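Local coordinates for protein BauA (Acinetobacter baumannii, PDB 6HCP) that probably imports iron bound to the siderophore preacinetobactin across the outer membrane as a TonB-dependent transporter, at residues L584-T589 with H599-V604; A603-Q608 with N631-Q636; L644-R649 with A680-P685. All blocks are in the same frame, centred on the assembly; numbering follows the deposited sequence.

Contact 1. Residues L584-T589 with H599-V604; sequences LDPELT and HTAVAV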
loop_
_atom_site.group_PDB
_atom_site.type_symbol
_atom_site.label_atom_id
_atom_site.label_comp_id
_atom_site.label_asym_id
_atom_site.label_seq_id
_atom_site.Cartn_x
_atom_site.Cartn_y
_atom_site.Cartn_z
ATOM N N LEU A 584 -1.559 -19.825 26.650
ATOM C CA LEU A 584 -1.363 -21.260 26.536
ATOM C C LEU A 584 0.035 -21.611 27.041
ATOM O O LEU A 584 1.019 -20.957 26.662
ATOM C CB LEU A 584 -1.528 -21.635 25.063
ATOM C CG LEU A 584 -1.206 -23.076 24.696
ATOM C CD1 LEU A 584 -2.300 -23.996 25.208
ATOM C CD2 LEU A 584 -1.053 -23.213 23.195
ATOM N N ASP A 585 0.103 -22.680 27.839
ATOM C CA ASP A 585 1.353 -23.242 28.296
ATOM C C ASP A 585 1.430 -24.681 27.799
ATOM O O ASP A 585 0.902 -25.592 28.440
ATOM C CB ASP A 585 1.446 -23.163 29.823
ATOM C CG ASP A 585 2.699 -23.802 30.379
ATOM O OD1 ASP A 585 3.723 -23.697 29.687
ATOM O OD2 ASP A 585 2.575 -24.567 31.371
ATOM N N PRO A 586 2.002 -24.910 26.592
ATOM C CA PRO A 586 2.062 -26.236 25.990
ATOM C C PRO A 586 3.417 -26.876 26.303
ATOM O O PRO A 586 4.441 -26.444 25.759
ATOM C CB PRO A 586 1.896 -25.924 24.495
ATOM C CG PRO A 586 2.533 -24.559 24.325
ATOM C CD PRO A 586 2.553 -23.886 25.684
ATOM N N GLU A 587 3.439 -27.729 27.333
ATOM C CA GLU A 587 4.703 -28.209 27.896
ATOM C C GLU A 587 4.924 -29.677 27.526
ATOM O O GLU A 587 4.037 -30.512 27.671
ATOM C CB GLU A 587 4.734 -28.025 29.416
ATOM C CG GLU A 587 6.030 -28.567 30.025
ATOM C CD GLU A 587 6.221 -28.311 31.516
ATOM O OE1 GLU A 587 5.598 -27.409 32.016
ATOM O OE2 GLU A 587 6.990 -29.030 32.158
ATOM N N LEU A 588 6.153 -29.995 27.115
ATOM C CA LEU A 588 6.572 -31.364 26.883
ATOM C C LEU A 588 7.029 -31.935 28.235
ATOM O O LEU A 588 8.108 -31.614 28.687
ATOM C CB LEU A 588 7.705 -31.403 25.863
ATOM C CG LEU A 588 7.408 -30.732 24.519
ATOM C CD1 LEU A 588 8.602 -30.886 23.592
ATOM C CD2 LEU A 588 6.169 -31.358 23.890
ATOM N N THR A 589 6.107 -32.587 28.946
ATOM C CA THR A 589 6.366 -32.973 30.344
ATOM C C THR A 589 7.199 -34.255 30.408
ATOM O O THR A 589 8.031 -34.394 31.306
ATOM C CB THR A 589 5.070 -33.128 31.143
ATOM O OG1 THR A 589 4.235 -34.030 30.418
ATOM C CG2 THR A 589 4.401 -31.797 31.380
ATOM N N HIS A 599 10.391 -28.539 28.202
ATOM C CA HIS A 599 10.466 -27.608 27.051
ATOM C C HIS A 599 9.049 -27.240 26.587
ATOM O O HIS A 599 8.050 -27.869 26.969
ATOM C CB HIS A 599 11.284 -28.226 25.917
ATOM C CG HIS A 599 12.744 -28.326 26.204
ATOM N ND1 HIS A 599 13.647 -28.771 25.263
ATOM C CD2 HIS A 599 13.457 -28.067 27.326
ATOM C CE1 HIS A 599 14.865 -28.776 25.789
ATOM N NE2 HIS A 599 14.769 -28.365 27.057
ATOM N N THR A 600 8.973 -26.194 25.769
ATOM C CA THR A 600 7.715 -25.743 25.184
ATOM C C THR A 600 7.513 -26.487 23.861
ATOM O O THR A 600 8.451 -26.692 23.106
ATOM C CB THR A 600 7.729 -24.228 24.973
ATOM O OG1 THR A 600 7.875 -23.617 26.249
ATOM C CG2 THR A 600 6.494 -23.695 24.287
ATOM N N ALA A 601 6.281 -26.922 23.603
ATOM C CA ALA A 601 5.940 -27.602 22.363
ATOM C C ALA A 601 6.202 -26.675 21.176
ATOM O O ALA A 601 6.112 -25.439 21.310
ATOM C CB ALA A 601 4.499 -28.044 22.379
ATOM N N VAL A 602 6.472 -27.290 20.019
ATOM C CA VAL A 602 6.766 -26.534 18.801
ATOM C C VAL A 602 5.483 -25.904 18.245
ATOM O O VAL A 602 4.361 -26.295 18.578
ATOM C CB VAL A 602 7.449 -27.411 17.738
ATOM C CG1 VAL A 602 8.798 -27.946 18.210
ATOM C CG2 VAL A 602 6.535 -28.534 17.279
ATOM N N ALA A 603 5.687 -24.876 17.414
ATOM C CA ALA A 603 4.756 -24.398 16.379
ATOM C C ALA A 603 3.770 -23.372 16.940
ATOM O O ALA A 603 3.375 -22.456 16.208
ATOM C CB ALA A 603 4.046 -25.546 15.693
ATOM N N VAL A 604 3.245 -23.612 18.142
ATOM C CA VAL A 604 2.139 -22.832 18.667
ATOM C C VAL A 604 2.671 -21.676 19.505
ATOM O O VAL A 604 3.642 -21.824 20.233
ATOM C CB VAL A 604 1.150 -23.693 19.471
ATOM C CG1 VAL A 604 0.411 -24.644 18.548
ATOM C CG2 VAL A 604 1.835 -24.419 20.616
#
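Glu-587 and Thr-600 form an antiparallel non-hydrogen-bonded pair between residues 584-589 and 599-604, their CA atoms 4.7 Å apart. Two nearly straight backbone bonds flank it, Ala-601 N giving its hydrogen to Pro-586 O at 2.9 Å and Leu-588 N to His-599 O, also at 2.9 Å. Each acceptor oxygen also takes a CA-H...O contact, Pro-586 O from Thr-600 CA and His-599 O from Glu-587 CA. Having no N-H, Pro-586 cannot return a bond to Ala-601, and apolar contacts make up the rest of their pairing. Pro-586 CB meets Ala-601 CB at 4.0 Å, while Thr-600 CG2 approaches CG of the ring. From Ala-601 on the chain is in a loop or turn, which brings Val-604 back against Pro-586; its CG2 lies 3.8 Å from Pro-586 CG and 4.1 Å from Leu-584 CD2, and Val-604 also touches Tyr-105 of the plug region. On the other flank Leu-588 holds CG beside its own backbone N (chi1 -56°), which turns CD2 in over Ala-601 CB at 4.0 Å. Polar partners lie outside the two segments: His-599 ND1 bonds Ala-640 O and the backbone Thr-600 N bonds Asn-642 OD1, both in the loop after strand 622-637. The hairpin of strands 575-590 and 599-618, part of the beta-barrel wall, is thus held here by two backbone bonds and small aliphatic groups packed around a proline, with no charged pair between the two segments.

Contact 2. Residues A603-Q608 with N631-Q636; sequences AVPKNQ and NAVSKQ. With C8E ((hydroxyethyloxy)tri(ethyloxy)octane), chain B.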
loop_
_atom_site.group_PDB
_atom_site.type_symbol
_atom_site.label_atom_id
_atom_site.label_comp_id
_atom_site.label_asym_id
_atom_site.label_seq_id
_atom_site.Cartn_x
_atom_site.Cartn_y
_atom_site.Cartn_z
ATOM N N ALA A 603 5.687 -24.876 17.414
ATOM C CA ALA A 603 4.756 -24.398 16.379
ATOM C C ALA A 603 3.770 -23.372 16.940
ATOM O O ALA A 603 3.375 -22.456 16.208
ATOM C CB ALA A 603 4.046 -25.546 15.693
ATOM N N VAL A 604 3.245 -23.612 18.142
ATOM C CA VAL A 604 2.139 -22.832 18.667
ATOM C C VAL A 604 2.671 -21.676 19.505
ATOM O O VAL A 604 3.642 -21.824 20.233
ATOM C CB VAL A 604 1.150 -23.693 19.471
ATOM C CG1 VAL A 604 0.411 -24.644 18.548
ATOM C CG2 VAL A 604 1.835 -24.419 20.616
ATOM N N PRO A 605 1.994 -20.511 19.472
ATOM C CA PRO A 605 2.353 -19.383 20.327
ATOM C C PRO A 605 1.744 -19.568 21.716
ATOM O O PRO A 605 0.671 -20.168 21.844
ATOM C CB PRO A 605 1.704 -18.183 19.623
ATOM C CG PRO A 605 0.509 -18.767 18.932
ATOM C CD PRO A 605 0.922 -20.168 18.520
ATOM N N LYS A 606 2.369 -18.961 22.728
ATOM C CA LYS A 606 1.810 -18.995 24.077
ATOM C C LYS A 606 0.742 -17.915 24.269
ATOM O O LYS A 606 -0.180 -18.110 25.030
ATOM C CB LYS A 606 2.913 -18.842 25.120
ATOM C CG LYS A 606 3.811 -20.067 25.199
ATOM C CD LYS A 606 4.907 -19.942 26.231
ATOM C CE LYS A 606 4.462 -20.286 27.627
ATOM N NZ LYS A 606 5.637 -20.705 28.426
ATOM N N ASN A 607 0.835 -16.824 23.517
ATOM C CA ASN A 607 -0.118 -15.708 23.679
ATOM C C ASN A 607 -0.782 -15.427 22.328
ATOM O O ASN A 607 -0.085 -15.237 21.356
ATOM C CB ASN A 607 0.563 -14.440 24.201
ATOM C CG ASN A 607 1.338 -14.661 25.495
ATOM O OD1 ASN A 607 0.924 -15.436 26.332
ATOM N ND2 ASN A 607 2.311 -13.817 25.768
ATOM N N GLN A 608 -2.099 -15.193 22.348
ATOM C CA GLN A 608 -2.825 -14.698 21.179
ATOM C C GLN A 608 -3.824 -13.638 21.620
ATOM O O GLN A 608 -4.467 -13.757 22.665
ATOM C CB GLN A 608 -3.601 -15.803 20.469
ATOM C CG GLN A 608 -2.749 -16.900 19.865
ATOM C CD GLN A 608 -3.557 -17.673 18.845
ATOM O OE1 GLN A 608 -4.435 -17.126 18.196
ATOM N NE2 GLN A 608 -3.463 -18.982 18.900
ATOM N N ASN A 631 -4.634 -9.449 14.651
ATOM C CA ASN A 631 -4.263 -10.801 15.024
ATOM C C ASN A 631 -2.809 -10.743 15.502
ATOM O O ASN A 631 -1.926 -10.541 14.708
ATOM C CB ASN A 631 -4.495 -11.746 13.842
ATOM C CG ASN A 631 -3.840 -13.112 13.981
ATOM O OD1 ASN A 631 -3.445 -13.514 15.066
ATOM N ND2 ASN A 631 -3.648 -13.807 12.866
ATOM N N ALA A 632 -2.609 -10.792 16.820
ATOM C CA ALA A 632 -1.309 -10.652 17.441
ATOM C C ALA A 632 -0.955 -11.940 18.180
ATOM O O ALA A 632 -1.700 -12.380 19.060
ATOM C CB ALA A 632 -1.310 -9.482 18.399
ATOM N N VAL A 633 0.208 -12.498 17.856
ATOM C CA VAL A 633 0.699 -13.682 18.561
ATOM C C VAL A 633 2.153 -13.469 18.985
ATOM O O VAL A 633 2.880 -12.702 18.376
ATOM C CB VAL A 633 0.537 -14.962 17.725
ATOM C CG1 VAL A 633 -0.882 -15.114 17.216
ATOM C CG2 VAL A 633 1.526 -15.039 16.575
ATOM N N SER A 634 2.567 -14.267 19.976
ATOM C CA SER A 634 3.920 -14.282 20.496
ATOM C C SER A 634 4.745 -15.352 19.768
ATOM O O SER A 634 4.299 -15.965 18.805
ATOM C CB SER A 634 3.910 -14.491 21.981
ATOM O OG SER A 634 3.229 -15.682 22.319
ATOM N N LYS A 635 5.987 -15.542 20.216
ATOM C CA LYS A 635 6.942 -16.360 19.488
ATOM C C LYS A 635 6.516 -17.834 19.488
ATOM O O LYS A 635 5.765 -18.276 20.367
ATOM C CB LYS A 635 8.323 -16.181 20.112
ATOM C CG LYS A 635 8.506 -16.737 21.516
ATOM C CD LYS A 635 9.988 -16.720 21.882
ATOM C CE LYS A 635 10.305 -17.350 23.211
ATOM N NZ LYS A 635 11.769 -17.509 23.367
ATOM N N GLN A 636 7.070 -18.599 18.544
ATOM C CA GLN A 636 6.868 -20.053 18.498
ATOM C C GLN A 636 8.230 -20.733 18.359
ATOM O O GLN A 636 9.086 -20.304 17.582
ATOM C CB GLN A 636 5.968 -20.456 17.327
ATOM C CG GLN A 636 4.770 -19.531 17.111
ATOM C CD GLN A 636 4.978 -18.557 15.977
ATOM O OE1 GLN A 636 5.181 -18.966 14.846
ATOM N NE2 GLN A 636 4.972 -17.269 16.293
HETATM C C1 C8E B . -7.628 -14.314 29.893
HETATM C C2 C8E B . -6.546 -13.299 29.626
HETATM C C3 C8E B . -5.480 -13.836 28.676
HETATM C C4 C8E B . -4.448 -12.746 28.389
HETATM C C5 C8E B . -3.448 -13.154 27.312
HETATM C C6 C8E B . -2.805 -11.936 26.652
HETATM C C7 C8E B . -2.052 -12.333 25.387
HETATM C C8 C8E B . -1.791 -11.151 24.439
HETATM O O9 C8E B . -0.567 -11.310 23.730
HETATM C C10 C8E B . -0.558 -10.987 22.332
HETATM C C11 C8E B . 0.802 -11.245 21.703
HETATM O O12 C8E B . 1.637 -10.088 21.619
HETATM C C13 C8E B . 2.896 -10.260 22.336
HETATM C C14 C8E B . 4.139 -10.308 21.416
HETATM O O15 C8E B . 5.235 -11.178 21.842
HETATM C C16 C8E B . 6.200 -11.467 20.775
HETATM C C17 C8E B . 7.348 -12.470 21.115
HETATM O O18 C8E B . 8.311 -12.401 20.012
HETATM O O HOH W 1 4.224 -21.343 13.952
HETATM O O HOH W 2 5.001 -17.596 22.743
#
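Ser-634 meets Asn-607 at a local interruption in the pairing of residues 603-608 with 631-636, on adjacent antiparallel barrel strands. Its N donates to Asn-607 O at 3.1 Å, but Asn-607 N is received by the side chain, Ser-634 OG, at 2.9 Å. With chi1 of 57°, OG sits between the backbone N and the carbonyl carbon and takes the role a backbone carbonyl would play in a regular hydrogen-bonded pair. The tight part lies toward the plug, where Tyr-92 touches Pro-605, Gln-608 and Gln-636. Here Pro-605 CB packs on Val-633 CB at 3.9 Å, and Gln-608 lies alongside Val-633, with Gln-608 CG 3.7 Å from Val-633 CG1, next to their non-hydrogen-bonded backbone pair. Gln-636 CG lies 3.4 Å from Ala-603 O, and the bend at chi2 (101°) carries the amide round: Gln-636 NE2 donates to Ser-634 O at 2.9 Å, in the amide plane, and OE1 accepts from a water that also donates to Ala-603 O. The looser side holds both water and detergent: a second water accepts from Lys-606 N, donates to Lys-635 O and is hydrogen-bonded to Ser-634 OG, and a detergent chain passes over the pair, its O9 3.4 Å from Asn-607 CB. Lys-635, exposed, sends NZ to Tyr-637 OH. A side-chain hydroxyl, an amide and two waters thus supplement the one direct backbone bond, so backbone polar atoms at the interruption keep partners: through Gln-636 and one water on the plug side, through Ser-634 OG and the other water on the side where the detergent lies.

Contact 3. Residues L644-R649 with A680-P685; sequences LSVPGR and AYWAQP. With C8E ((hydroxyethyloxy)tri(ethyloxy)octane), chain B; EDO (1,2-ethanediol), chain X.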
loop_
_atom_site.group_PDB
_atom_site.type_symbol
_atom_site.label_atom_id
_atom_site.label_comp_id
_atom_site.label_asym_id
_atom_site.label_seq_id
_atom_site.Cartn_x
_atom_site.Cartn_y
_atom_site.Cartn_z
ATOM N N LEU A 644 15.695 -23.243 18.440
ATOM C CA LEU A 644 15.293 -22.441 17.291
ATOM C C LEU A 644 13.873 -21.945 17.536
ATOM O O LEU A 644 13.024 -22.715 17.966
ATOM C CB LEU A 644 15.332 -23.251 16.002
ATOM C CG LEU A 644 16.700 -23.690 15.483
ATOM C CD1 LEU A 644 16.530 -24.612 14.287
ATOM C CD2 LEU A 644 17.556 -22.495 15.116
ATOM N N SER A 645 13.645 -20.665 17.218
ATOM C CA SER A 645 12.330 -20.052 17.352
ATOM C C SER A 645 12.144 -18.980 16.272
ATOM O O SER A 645 13.104 -18.553 15.643
ATOM C CB SER A 645 12.151 -19.466 18.710
ATOM O OG SER A 645 13.058 -18.404 18.913
ATOM N N VAL A 646 10.879 -18.595 16.077
ATOM C CA VAL A 646 10.521 -17.452 15.268
ATOM C C VAL A 646 9.718 -16.504 16.135
ATOM O O VAL A 646 8.991 -16.913 17.030
ATOM C CB VAL A 646 9.731 -17.854 14.015
ATOM C CG1 VAL A 646 10.574 -18.691 13.095
ATOM C CG2 VAL A 646 8.431 -18.571 14.369
ATOM N N PRO A 647 9.810 -15.189 15.864
ATOM C CA PRO A 647 9.167 -14.199 16.712
ATOM C C PRO A 647 7.642 -14.193 16.510
ATOM O O PRO A 647 7.133 -14.685 15.499
ATOM C CB PRO A 647 9.785 -12.859 16.260
ATOM C CG PRO A 647 10.318 -13.133 14.887
ATOM C CD PRO A 647 10.748 -14.592 14.895
ATOM N N GLY A 648 6.957 -13.522 17.423
ATOM C CA GLY A 648 5.560 -13.176 17.207
ATOM C C GLY A 648 5.393 -12.287 15.983
ATOM O O GLY A 648 6.362 -11.778 15.421
ATOM N N ARG A 649 4.157 -12.167 15.511
ATOM C CA ARG A 649 3.821 -11.160 14.512
ATOM C C ARG A 649 2.391 -10.684 14.757
ATOM O O ARG A 649 1.585 -11.348 15.430
ATOM C CB ARG A 649 4.048 -11.672 13.087
ATOM C CG ARG A 649 2.877 -12.404 12.452
ATOM C CD ARG A 649 2.665 -13.831 12.934
ATOM N NE ARG A 649 3.884 -14.627 12.912
ATOM C CZ ARG A 649 3.945 -15.933 13.194
ATOM N NH1 ARG A 649 5.141 -16.506 13.285
ATOM N NH2 ARG A 649 2.819 -16.643 13.333
ATOM N N ALA A 680 6.153 -10.009 6.291
ATOM C CA ALA A 680 6.860 -11.269 6.005
ATOM C C ALA A 680 7.161 -11.971 7.334
ATOM O O ALA A 680 7.792 -11.391 8.213
ATOM C CB ALA A 680 8.126 -10.988 5.237
ATOM N N TYR A 681 6.696 -13.211 7.478
ATOM C CA TYR A 681 7.005 -13.977 8.680
ATOM C C TYR A 681 7.122 -15.463 8.352
ATOM O O TYR A 681 6.441 -15.984 7.447
ATOM C CB TYR A 681 5.936 -13.748 9.753
ATOM C CG TYR A 681 4.552 -14.219 9.391
ATOM C CD1 TYR A 681 3.690 -13.405 8.672
ATOM C CD2 TYR A 681 4.091 -15.479 9.769
ATOM C CE1 TYR A 681 2.394 -13.800 8.373
ATOM C CE2 TYR A 681 2.806 -15.896 9.453
ATOM C CZ TYR A 681 1.944 -15.044 8.781
ATOM O OH TYR A 681 0.695 -15.452 8.415
ATOM N N TRP A 682 7.979 -16.135 9.128
ATOM C CA TRP A 682 8.078 -17.597 9.174
ATOM C C TRP A 682 7.067 -18.114 10.199
ATOM O O TRP A 682 6.972 -17.577 11.290
ATOM C CB TRP A 682 9.478 -18.047 9.615
ATOM C CG TRP A 682 10.623 -17.669 8.733
ATOM C CD1 TRP A 682 11.720 -16.936 9.097
ATOM C CD2 TRP A 682 10.913 -18.216 7.434
ATOM N NE1 TRP A 682 12.620 -16.910 8.067
ATOM C CE2 TRP A 682 12.161 -17.689 7.040
ATOM C CE3 TRP A 682 10.195 -19.010 6.524
ATOM C CZ2 TRP A 682 12.773 -18.059 5.846
ATOM C CZ3 TRP A 682 10.790 -19.356 5.334
ATOM C CH2 TRP A 682 12.061 -18.881 5.002
ATOM N N ALA A 683 6.489 -19.276 9.902
ATOM C CA ALA A 683 5.737 -20.056 10.905
ATOM C C ALA A 683 5.847 -21.529 10.514
ATOM O O ALA A 683 6.295 -21.845 9.414
ATOM C CB ALA A 683 4.304 -19.602 10.952
ATOM N N GLN A 684 5.377 -22.429 11.386
ATOM C CA GLN A 684 5.669 -23.834 11.201
ATOM C C GLN A 684 4.475 -24.507 10.554
ATOM O O GLN A 684 3.425 -24.654 11.176
ATOM C CB GLN A 684 6.015 -24.537 12.518
ATOM C CG GLN A 684 6.396 -26.009 12.326
ATOM C CD GLN A 684 7.353 -26.523 13.377
ATOM O OE1 GLN A 684 6.960 -27.260 14.284
ATOM N NE2 GLN A 684 8.640 -26.213 13.205
ATOM N N PRO A 685 4.654 -25.085 9.352
ATOM C CA PRO A 685 3.604 -25.894 8.728
ATOM C C PRO A 685 3.708 -27.355 9.189
ATOM O O PRO A 685 4.642 -27.719 9.926
ATOM C CB PRO A 685 3.959 -25.741 7.246
ATOM C CG PRO A 685 5.473 -25.764 7.256
ATOM C CD PRO A 685 5.879 -25.060 8.543
HETATM C C1 C8E B . -7.628 -14.314 29.893
HETATM C C2 C8E B . -6.546 -13.299 29.626
HETATM C C3 C8E B . -5.480 -13.836 28.676
HETATM C C4 C8E B . -4.448 -12.746 28.389
HETATM C C5 C8E B . -3.448 -13.154 27.312
HETATM C C6 C8E B . -2.805 -11.936 26.652
HETATM C C7 C8E B . -2.052 -12.333 25.387
HETATM C C8 C8E B . -1.791 -11.151 24.439
HETATM O O9 C8E B . -0.567 -11.310 23.730
HETATM C C10 C8E B . -0.558 -10.987 22.332
HETATM C C11 C8E B . 0.802 -11.245 21.703
HETATM O O12 C8E B . 1.637 -10.088 21.619
HETATM C C13 C8E B . 2.896 -10.260 22.336
HETATM C C14 C8E B . 4.139 -10.308 21.416
HETATM O O15 C8E B . 5.235 -11.178 21.842
HETATM C C16 C8E B . 6.200 -11.467 20.775
HETATM C C17 C8E B . 7.348 -12.470 21.115
HETATM O O18 C8E B . 8.311 -12.401 20.012
HETATM C C1 EDO X . 16.131 -18.157 17.312
HETATM O O1 EDO X . 16.200 -19.256 16.400
HETATM C C2 EDO X . 16.831 -18.500 18.613
HETATM O O2 EDO X . 17.930 -19.377 18.327
#
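Arg-649 lies across the ring of Tyr-681, and this face contact is the main side-chain interaction between 644-649 and 680-685. Arg-649 CD makes a CH-pi contact 4.0 Å from the ring centroid, 16° off the normal. Further along, Arg-649 NE comes within 3.3 Å of Tyr-681 CD2 near the ring's rim, the guanidinium and ring planes being 23° apart. Bends at chi2 (-77°) and chi3 fold the arginine over the ring instead of letting it run straight past. Apolar packing comes from Val-646, whose CG1 meets Trp-682 CB at 3.7 Å with the two side chains crossing at about a right angle. This joins a strand of the TonB-dependent receptor barrel to the loop that precedes its last strand, 697-705, a loop that lies against the wall from within. Polar bonds lead to third parties: Arg-649 NH1 donates to Gln-636 OE1 on the neighbouring strand, its NH2 is bonded to Tyr-92 OH of the plug region, and Trp-682 NE1 donates to Pro-267 O. Ligands take up backbone N-H groups, detergent O18 accepting from Gly-648 N at 3.1 Å and O1 of an ethanediol, probably from the crystallisation liquor, from Ser-645 N at 3.0 Å.

Overall arrangement
Contacts 1 and 2 share Ala-603 and Val-604 and join strand 599-618 to its neighbours on either side, 575-590 and 622-637; a probable hydrogen bond from Leu-584 to Lys-606 ties them together. Contact 3 continues from strand 622-637 to 645-662, but packs the wall on the segment around the short strand 682-683, which does not pair with it. Contact 1 is only partly buried, whereas 2 and 3 are buried, although both also meet the same detergent molecule. The chemistry also differs: strand pairing in contacts 1 and 2, by two direct backbone bonds and aliphatic packing in the first and with water and side-chain substitutes in the second, against side-chain packing in contact 3. Gln-636 and Arg-649 join the last two contacts.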